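Long-range contacts in single-stranded-DNA-specific exonuclease RecJ (Thermus thermophilus, PDB 2ZXR), which degrades single-stranded DNA from the 5' end toward the 3' end, using divalent metal ions, and leaves single-stranded RNA alone: residues 46-51 against 229-234; 210-215 against 241-246; 586-591 against 601-606. One frame throughout, in Å; residues are numbered along the deposited sequence.

Interaction 1. Residues 46-51 against 229-234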
loop_
_atom_site.group_PDB
_atom_site.type_symbol
_atom_site.label_atom_id
_atom_site.label_comp_id
_atom_site.label_asym_id
_atom_site.label_seq_id
_atom_site.Cartn_x
_atom_site.Cartn_y
_atom_site.Cartn_z
ATOM N N LEU A 46 -3.045 -15.555 7.778
ATOM C CA LEU A 46 -3.966 -14.440 7.899
ATOM C C LEU A 46 -3.945 -13.969 9.337
ATOM O O LEU A 46 -4.126 -12.784 9.634
ATOM C CB LEU A 46 -5.372 -14.886 7.528
ATOM C CG LEU A 46 -5.585 -15.078 6.032
ATOM C CD1 LEU A 46 -7.033 -15.490 5.790
ATOM C CD2 LEU A 46 -5.264 -13.769 5.302
ATOM N N ASP A 47 -3.729 -14.920 10.236
ATOM C CA ASP A 47 -3.662 -14.608 11.647
ATOM C C ASP A 47 -2.400 -15.155 12.257
ATOM O O ASP A 47 -2.421 -16.121 13.020
ATOM C CB ASP A 47 -4.881 -15.135 12.389
ATOM C CG ASP A 47 -5.885 -14.042 12.664
ATOM O OD1 ASP A 47 -6.512 -13.582 11.685
ATOM O OD2 ASP A 47 -6.026 -13.628 13.846
ATOM N N PRO A 48 -1.267 -14.529 11.921
ATOM C CA PRO A 48 -0.003 -14.998 12.475
ATOM C C PRO A 48 -0.058 -14.930 14.004
ATOM O O PRO A 48 -0.855 -14.172 14.595
ATOM C CB PRO A 48 1.018 -14.039 11.862
ATOM C CG PRO A 48 0.237 -12.769 11.678
ATOM C CD PRO A 48 -1.097 -13.268 11.175
ATOM N N PRO A 49 0.756 -15.758 14.668
ATOM C CA PRO A 49 0.764 -15.744 16.135
ATOM C C PRO A 49 1.559 -14.527 16.601
ATOM O O PRO A 49 2.569 -14.166 15.985
ATOM C CB PRO A 49 1.495 -17.037 16.478
ATOM C CG PRO A 49 2.556 -17.093 15.380
ATOM C CD PRO A 49 1.709 -16.757 14.139
ATOM N N LEU A 50 1.092 -13.870 17.655
ATOM C CA LEU A 50 1.847 -12.747 18.198
ATOM C C LEU A 50 2.786 -13.437 19.177
ATOM O O LEU A 50 2.338 -14.005 20.176
ATOM C CB LEU A 50 0.942 -11.786 18.958
ATOM C CG LEU A 50 1.696 -10.610 19.589
ATOM C CD1 LEU A 50 2.469 -9.848 18.506
ATOM C CD2 LEU A 50 0.695 -9.702 20.298
ATOM N N ALA A 51 4.077 -13.416 18.889
ATOM C CA ALA A 51 5.028 -14.078 19.755
ATOM C C ALA A 51 6.200 -13.180 20.122
ATOM O O ALA A 51 6.385 -12.106 19.545
ATOM C CB ALA A 51 5.541 -15.352 19.061
ATOM N N ASN A 229 4.438 -7.799 12.637
ATOM C CA ASN A 229 3.781 -6.489 12.644
ATOM C C ASN A 229 2.273 -6.646 12.372
ATOM O O ASN A 229 1.488 -5.968 12.991
ATOM C CB ASN A 229 4.412 -5.519 11.626
ATOM C CG ASN A 229 5.703 -4.884 12.124
ATOM O OD1 ASN A 229 5.976 -4.818 13.336
ATOM N ND2 ASN A 229 6.491 -4.375 11.193
ATOM N N ARG A 230 1.862 -7.534 11.463
ATOM C CA ARG A 230 0.418 -7.733 11.215
ATOM C C ARG A 230 -0.274 -8.247 12.468
ATOM O O ARG A 230 -1.371 -7.813 12.808
ATOM C CB ARG A 230 0.141 -8.756 10.090
ATOM C CG ARG A 230 -1.337 -9.339 10.149
ATOM C CD ARG A 230 -1.713 -10.422 9.052
ATOM N NE ARG A 230 -2.189 -9.640 7.937
ATOM C CZ ARG A 230 -3.420 -9.582 7.455
ATOM N NH1 ARG A 230 -4.437 -10.309 7.919
ATOM N NH2 ARG A 230 -3.649 -8.647 6.562
ATOM N N ALA A 231 0.352 -9.198 13.148
ATOM C CA ALA A 231 -0.248 -9.769 14.341
ATOM C C ALA A 231 -0.354 -8.731 15.455
ATOM O O ALA A 231 -1.352 -8.688 16.178
ATOM C CB ALA A 231 0.581 -10.959 14.822
ATOM N N LEU A 232 0.678 -7.895 15.584
ATOM C CA LEU A 232 0.698 -6.885 16.633
ATOM C C LEU A 232 -0.405 -5.873 16.408
ATOM O O LEU A 232 -1.160 -5.532 17.345
ATOM C CB LEU A 232 2.059 -6.178 16.686
ATOM C CG LEU A 232 2.111 -5.033 17.722
ATOM C CD1 LEU A 232 2.143 -5.617 19.150
ATOM C CD2 LEU A 232 3.309 -4.194 17.486
ATOM N N VAL A 233 -0.520 -5.408 15.167
ATOM C CA VAL A 233 -1.541 -4.426 14.826
ATOM C C VAL A 233 -2.963 -5.002 15.012
ATOM O O VAL A 233 -3.831 -4.340 15.554
ATOM C CB VAL A 233 -1.289 -3.879 13.379
ATOM C CG1 VAL A 233 -2.499 -3.105 12.857
ATOM C CG2 VAL A 233 -0.031 -2.948 13.422
ATOM N N LYS A 234 -3.194 -6.240 14.600
ATOM C CA LYS A 234 -4.525 -6.807 14.784
ATOM C C LYS A 234 -4.872 -6.791 16.283
ATOM O O LYS A 234 -5.952 -6.363 16.671
ATOM C CB LYS A 234 -4.592 -8.233 14.229
ATOM C CG LYS A 234 -4.491 -8.309 12.680
ATOM C CD LYS A 234 -4.275 -9.781 12.193
ATOM C CE LYS A 234 -5.581 -10.498 11.906
ATOM N NZ LYS A 234 -5.965 -10.310 10.446
#

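Interaction 2. Residues 210-215 against 241-246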
loop_
_atom_site.group_PDB
_atom_site.type_symbol
_atom_site.label_atom_id
_atom_site.label_comp_id
_atom_site.label_asym_id
_atom_site.label_seq_id
_atom_site.Cartn_x
_atom_site.Cartn_y
_atom_site.Cartn_z
ATOM N N TYR A 210 -0.535 -3.579 26.307
ATOM C CA TYR A 210 0.346 -2.530 25.754
ATOM C C TYR A 210 0.411 -2.618 24.232
ATOM O O TYR A 210 1.123 -1.838 23.568
ATOM C CB TYR A 210 1.765 -2.687 26.315
ATOM C CG TYR A 210 1.864 -2.368 27.779
ATOM C CD1 TYR A 210 2.128 -1.076 28.193
ATOM C CD2 TYR A 210 1.664 -3.363 28.758
ATOM C CE1 TYR A 210 2.200 -0.751 29.542
ATOM C CE2 TYR A 210 1.731 -3.051 30.119
ATOM C CZ TYR A 210 2.001 -1.738 30.502
ATOM O OH TYR A 210 2.065 -1.374 31.825
ATOM N N ALA A 211 -0.330 -3.567 23.666
ATOM C CA ALA A 211 -0.282 -3.741 22.224
ATOM C C ALA A 211 -0.985 -2.616 21.446
ATOM O O ALA A 211 -0.661 -2.404 20.286
ATOM C CB ALA A 211 -0.849 -5.094 21.844
ATOM N N ASP A 212 -1.952 -1.917 22.057
ATOM C CA ASP A 212 -2.619 -0.811 21.352
ATOM C C ASP A 212 -1.601 0.316 21.155
ATOM O O ASP A 212 -1.481 0.864 20.042
ATOM C CB ASP A 212 -3.881 -0.302 22.083
ATOM C CG ASP A 212 -3.693 -0.126 23.591
ATOM O OD1 ASP A 212 -4.725 0.145 24.281
ATOM O OD2 ASP A 212 -2.541 -0.252 24.085
ATOM N N LEU A 213 -0.848 0.644 22.206
ATOM C CA LEU A 213 0.195 1.669 22.081
ATOM C C LEU A 213 1.213 1.241 21.023
ATOM O O LEU A 213 1.629 2.039 20.198
ATOM C CB LEU A 213 0.974 1.850 23.401
ATOM C CG LEU A 213 0.221 2.449 24.586
ATOM C CD1 LEU A 213 1.059 2.344 25.871
ATOM C CD2 LEU A 213 -0.103 3.915 24.249
ATOM N N ALA A 214 1.626 -0.024 21.081
ATOM C CA ALA A 214 2.626 -0.555 20.153
ATOM C C ALA A 214 2.144 -0.532 18.693
ATOM O O ALA A 214 2.928 -0.248 17.780
ATOM C CB ALA A 214 3.022 -2.010 20.569
ATOM N N ALA A 215 0.868 -0.858 18.488
ATOM C CA ALA A 215 0.254 -0.847 17.148
ATOM C C ALA A 215 0.215 0.582 16.586
ATOM O O ALA A 215 0.491 0.802 15.400
ATOM C CB ALA A 215 -1.189 -1.423 17.205
ATOM N N PRO A 241 -10.496 0.453 21.595
ATOM C CA PRO A 241 -11.787 0.908 22.132
ATOM C C PRO A 241 -11.976 0.801 23.645
ATOM O O PRO A 241 -12.728 1.571 24.231
ATOM C CB PRO A 241 -12.813 0.086 21.331
ATOM C CG PRO A 241 -12.087 -0.158 20.004
ATOM C CD PRO A 241 -10.686 -0.508 20.492
ATOM N N ALA A 242 -11.299 -0.145 24.279
ATOM C CA ALA A 242 -11.404 -0.295 25.721
ATOM C C ALA A 242 -9.985 -0.241 26.316
ATOM O O ALA A 242 -9.656 -0.929 27.279
ATOM C CB ALA A 242 -12.108 -1.642 26.062
ATOM N N SER A 243 -9.142 0.610 25.750
ATOM C CA SER A 243 -7.776 0.720 26.222
ATOM C C SER A 243 -7.604 0.881 27.710
ATOM O O SER A 243 -8.435 1.486 28.374
ATOM C CB SER A 243 -7.070 1.900 25.557
ATOM O OG SER A 243 -5.700 1.929 25.938
ATOM N N SER A 244 -6.508 0.348 28.234
ATOM C CA SER A 244 -6.207 0.520 29.655
ATOM C C SER A 244 -5.664 1.952 29.812
ATOM O O SER A 244 -5.531 2.441 30.930
ATOM C CB SER A 244 -5.116 -0.456 30.121
ATOM O OG SER A 244 -5.579 -1.788 30.096
ATOM N N TRP A 245 -5.346 2.598 28.678
ATOM C CA TRP A 245 -4.781 3.960 28.678
ATOM C C TRP A 245 -5.854 4.933 28.246
ATOM O O TRP A 245 -6.064 5.121 27.061
ATOM C CB TRP A 245 -3.582 4.011 27.730
ATOM C CG TRP A 245 -2.908 2.668 27.611
ATOM C CD1 TRP A 245 -2.697 1.952 26.464
ATOM C CD2 TRP A 245 -2.397 1.868 28.684
ATOM N NE1 TRP A 245 -2.084 0.757 26.762
ATOM C CE2 TRP A 245 -1.888 0.679 28.113
ATOM C CE3 TRP A 245 -2.321 2.045 30.075
ATOM C CZ2 TRP A 245 -1.306 -0.336 28.882
ATOM C CZ3 TRP A 245 -1.743 1.046 30.846
ATOM C CH2 TRP A 245 -1.240 -0.141 30.244
ATOM N N VAL A 246 -6.509 5.574 29.217
ATOM C CA VAL A 246 -7.624 6.475 28.936
ATOM C C VAL A 246 -7.361 7.555 27.897
ATOM O O VAL A 246 -8.256 7.907 27.150
ATOM C CB VAL A 246 -8.193 7.123 30.259
ATOM C CG1 VAL A 246 -7.239 8.206 30.825
ATOM C CG2 VAL A 246 -9.567 7.719 29.968
HETATM O O HOH W 1 -4.823 -1.366 26.489
#

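Interaction 3. Residues 586-591 against 601-606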
loop_
_atom_site.group_PDB
_atom_site.type_symbol
_atom_site.label_atom_id
_atom_site.label_comp_id
_atom_site.label_asym_id
_atom_site.label_seq_id
_atom_site.Cartn_x
_atom_site.Cartn_y
_atom_site.Cartn_z
ATOM N N GLY A 586 -1.394 -21.081 -38.814
ATOM C CA GLY A 586 -0.946 -19.854 -38.182
ATOM C C GLY A 586 -2.128 -18.925 -37.868
ATOM O O GLY A 586 -1.944 -17.817 -37.340
ATOM N N LEU A 587 -3.347 -19.359 -38.201
ATOM C CA LEU A 587 -4.549 -18.553 -37.948
ATOM C C LEU A 587 -5.615 -19.413 -37.278
ATOM O O LEU A 587 -5.924 -20.500 -37.766
ATOM C CB LEU A 587 -5.111 -18.008 -39.263
ATOM C CG LEU A 587 -6.353 -17.141 -39.097
ATOM C CD1 LEU A 587 -5.916 -15.794 -38.492
ATOM C CD2 LEU A 587 -7.057 -16.933 -40.439
ATOM N N TRP A 588 -6.186 -18.935 -36.175
ATOM C CA TRP A 588 -7.204 -19.719 -35.463
ATOM C C TRP A 588 -8.504 -18.957 -35.390
ATOM O O TRP A 588 -8.509 -17.732 -35.240
ATOM C CB TRP A 588 -6.749 -20.053 -34.022
ATOM C CG TRP A 588 -5.510 -20.934 -33.868
ATOM C CD1 TRP A 588 -4.822 -21.594 -34.857
ATOM C CD2 TRP A 588 -4.855 -21.279 -32.634
ATOM N NE1 TRP A 588 -3.780 -22.329 -34.311
ATOM C CE2 TRP A 588 -3.781 -22.148 -32.952
ATOM C CE3 TRP A 588 -5.071 -20.937 -31.295
ATOM C CZ2 TRP A 588 -2.926 -22.673 -31.972
ATOM C CZ3 TRP A 588 -4.216 -21.468 -30.318
ATOM C CH2 TRP A 588 -3.163 -22.321 -30.667
ATOM N N LEU A 589 -9.613 -19.676 -35.486
ATOM C CA LEU A 589 -10.919 -19.041 -35.421
ATOM C C LEU A 589 -11.608 -19.446 -34.127
ATOM O O LEU A 589 -12.774 -19.149 -33.918
ATOM C CB LEU A 589 -11.766 -19.478 -36.612
ATOM C CG LEU A 589 -11.221 -19.100 -37.985
ATOM C CD1 LEU A 589 -12.187 -19.583 -39.070
ATOM C CD2 LEU A 589 -11.050 -17.588 -38.069
ATOM N N GLY A 590 -10.872 -20.142 -33.268
ATOM C CA GLY A 590 -11.431 -20.596 -32.021
ATOM C C GLY A 590 -10.281 -21.109 -31.196
ATOM O O GLY A 590 -9.119 -21.044 -31.626
ATOM N N LEU A 591 -10.605 -21.636 -30.020
ATOM C CA LEU A 591 -9.598 -22.118 -29.095
ATOM C C LEU A 591 -9.432 -23.630 -29.107
ATOM O O LEU A 591 -10.414 -24.369 -29.035
ATOM C CB LEU A 591 -9.962 -21.668 -27.664
ATOM C CG LEU A 591 -10.305 -20.189 -27.489
ATOM C CD1 LEU A 591 -10.595 -19.888 -26.022
ATOM C CD2 LEU A 591 -9.151 -19.348 -27.981
ATOM N N VAL A 601 0.767 -17.641 -33.164
ATOM C CA VAL A 601 -0.405 -17.646 -34.020
ATOM C C VAL A 601 -1.284 -16.426 -33.832
ATOM O O VAL A 601 -1.130 -15.666 -32.867
ATOM C CB VAL A 601 -1.244 -18.911 -33.744
ATOM C CG1 VAL A 601 -0.438 -20.147 -34.093
ATOM C CG2 VAL A 601 -1.654 -18.958 -32.255
ATOM N N GLU A 602 -2.210 -16.245 -34.772
ATOM C CA GLU A 602 -3.150 -15.132 -34.706
ATOM C C GLU A 602 -4.473 -15.786 -34.389
ATOM O O GLU A 602 -4.853 -16.788 -35.009
ATOM C CB GLU A 602 -3.193 -14.388 -36.031
ATOM C CG GLU A 602 -1.891 -13.679 -36.277
ATOM C CD GLU A 602 -1.933 -12.854 -37.524
ATOM O OE1 GLU A 602 -1.337 -13.295 -38.527
ATOM O OE2 GLU A 602 -2.569 -11.778 -37.509
ATOM N N VAL A 603 -5.158 -15.235 -33.396
ATOM C CA VAL A 603 -6.389 -15.834 -32.957
ATOM C C VAL A 603 -7.573 -14.912 -33.003
ATOM O O VAL A 603 -7.515 -13.769 -32.559
ATOM C CB VAL A 603 -6.224 -16.376 -31.523
ATOM C CG1 VAL A 603 -7.494 -17.076 -31.064
ATOM C CG2 VAL A 603 -5.013 -17.301 -31.470
ATOM N N ALA A 604 -8.651 -15.423 -33.568
ATOM C CA ALA A 604 -9.890 -14.682 -33.658
ATOM C C ALA A 604 -10.922 -15.573 -32.964
ATOM O O ALA A 604 -10.733 -16.786 -32.847
ATOM C CB ALA A 604 -10.271 -14.460 -35.124
ATOM N N LEU A 605 -11.993 -14.971 -32.476
ATOM C CA LEU A 605 -13.034 -15.749 -31.825
ATOM C C LEU A 605 -14.256 -15.542 -32.671
ATOM O O LEU A 605 -14.777 -16.461 -33.313
ATOM C CB LEU A 605 -13.311 -15.214 -30.429
ATOM C CG LEU A 605 -12.158 -15.302 -29.441
ATOM C CD1 LEU A 605 -12.559 -14.541 -28.175
ATOM C CD2 LEU A 605 -11.822 -16.769 -29.169
ATOM N N GLY A 606 -14.683 -14.293 -32.669
ATOM C CA GLY A 606 -15.843 -13.910 -33.423
ATOM C C GLY A 606 -16.558 -12.688 -32.886
ATOM O O GLY A 606 -15.996 -11.864 -32.149
HETATM O O HOH W 2 0.030 -16.282 -38.485
#

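Interaction 1. Residues 46-51 against 229-234
L50 and A231 bring the two backbones closest, with 5.3 Å between their CA atoms, where the irregular segment 46-51 passes along one side of the helical turns 229-234. The polar end of the contact is built on the carbonyl of L46. R230 NH1 donates to L46 O over 3.0 Å, lying in the carbonyl plane on a lone pair, and the oxygen in turn lies at the edge of the guanidinium. R230 CD lies beside P48 CD, and a bend at chi3 (-88°) then turns NE and the guanidinium toward the L46 carbonyl. K234 NZ gives the same oxygen a second bond of 3.2 Å, tilted from the carbonyl plane, and forms a salt bridge with D47 OD1 at 3.5 Å. Two cationic side chains thus converge on one carbonyl, and the D47 carboxylate probably offsets part of their charge. Further along, A231 CB sits between P48 and L50, 3.6 Å from P48 CG. L50 CD1 continues over the helix to L232, 4.1 Å from its CB. R230 NH1 also bonds L449 O, while W196 of helix 187-201 packs on L50. This is a loop strapped to a helix by paired basic side chains and a proline-leucine patch, on the DHH core: the side chain of L232 is about 8 Å from that of the metal ligand D84.

Interaction 2. Residues 210-215 against 241-246
W245 lays its indole across the start of helix 211-220, meeting Y210, D212 and L213 with different parts of the ring system. Its six-membered end lies over one face of the Y210 ring, with CZ2 3.6 Å from Y210 CD1; the two ring planes are inclined at 38°. L213 takes one face of the pyrrole part: its CG, placed beside the backbone N, carries CD1 to 3.9 Å from the five-membered ring centroid, a CH-pi contact. S244 CB lies over the opposite face of the indole. At the ring edge, NE1 makes a weak, bent hydrogen bond of 2.9 Å to D212 OD2. The D212 carboxyl group stands between the backbone N and the carbonyl carbon (chi1 45°), a conformation that brings OD2 back to the amide of L213 while OD1 reaches across to the loop. OD1 accepts from S243 OG at 2.6 Å, on the syn side but 31° out of the carboxylate plane. S243 OG accepts in turn from W245 N at 2.8 Å, closing an ST turn just before helix 246-254. A water donates to D212 OD1 and accepts from S244 N, giving OD1 a second link to the loop, whereas OD2 is joined to it by the weak bond from W245 NE1. Around this joint, R94 of helix 83-98 touches both Y210 and W245, I91 of that helix packs on L213, and F192 and L195 of helix 187-201 touch Y210.

Interaction 3. Residues 586-591 against 601-606
Two neighbouring parallel strands of the five-stranded sheet in the RecJ C-terminal domain meet here, with L587 paired to E602 and W588 to V603. Three backbone bonds hold them: E602 N to G586 O (3.0 Å), W588 N to E602 O (2.8 Å) and A604 N to W588 O (2.9 Å). W588 has the largest share of the buried surface of any residue here. V601 CG2 sits over the centre of its six-membered ring, 3.7 Å from the centroid and only 4° off the normal, a CH-pi contact. V603 CG2 approaches the same ring obliquely, 3.6 Å from CE3. With CG beside the backbone N (chi1 -63°), the indole swings over the valines of the adjacent strand. Y560 meets the W588 ring edge-to-face, while P582 O accepts from its NE1. On the L587 and E602 face, L587 CD1 rests 3.9 Å from E602 CB. A water donates to both G586 O and E602 OE1, and the glutamate also forms a salt bridge with R552. Past the strand ends, L591 CD2 touches L605 CD2 at 3.9 Å. Strand 558-560 continues the sheet beside L587 and strand 541-543 beside V601, so this pair forms part of the interior of a parallel sheet flanked by helices, as in an alpha/beta domain.

How the interactions relate
From the N terminus, interaction 1 comes first: its loop 46-51, between helices 29-37 and 60-70, waits 178 residues for helix 227-239, so the whole DHH sheet is enclosed by the loop it closes. Interaction 2 opens inside that span at 210-215 and closes beyond it at 241-246, so the two cross. They also touch, since L232 packs on A211 and A214, and V233 on A215, where helices 211-220 and 227-239 follow each other. Interaction 3 is in series, a short closure within the C-terminal domain with nine residues between its segments. Its centre lies about 49 Å from that of interaction 1 and 61 Å from that of interaction 2.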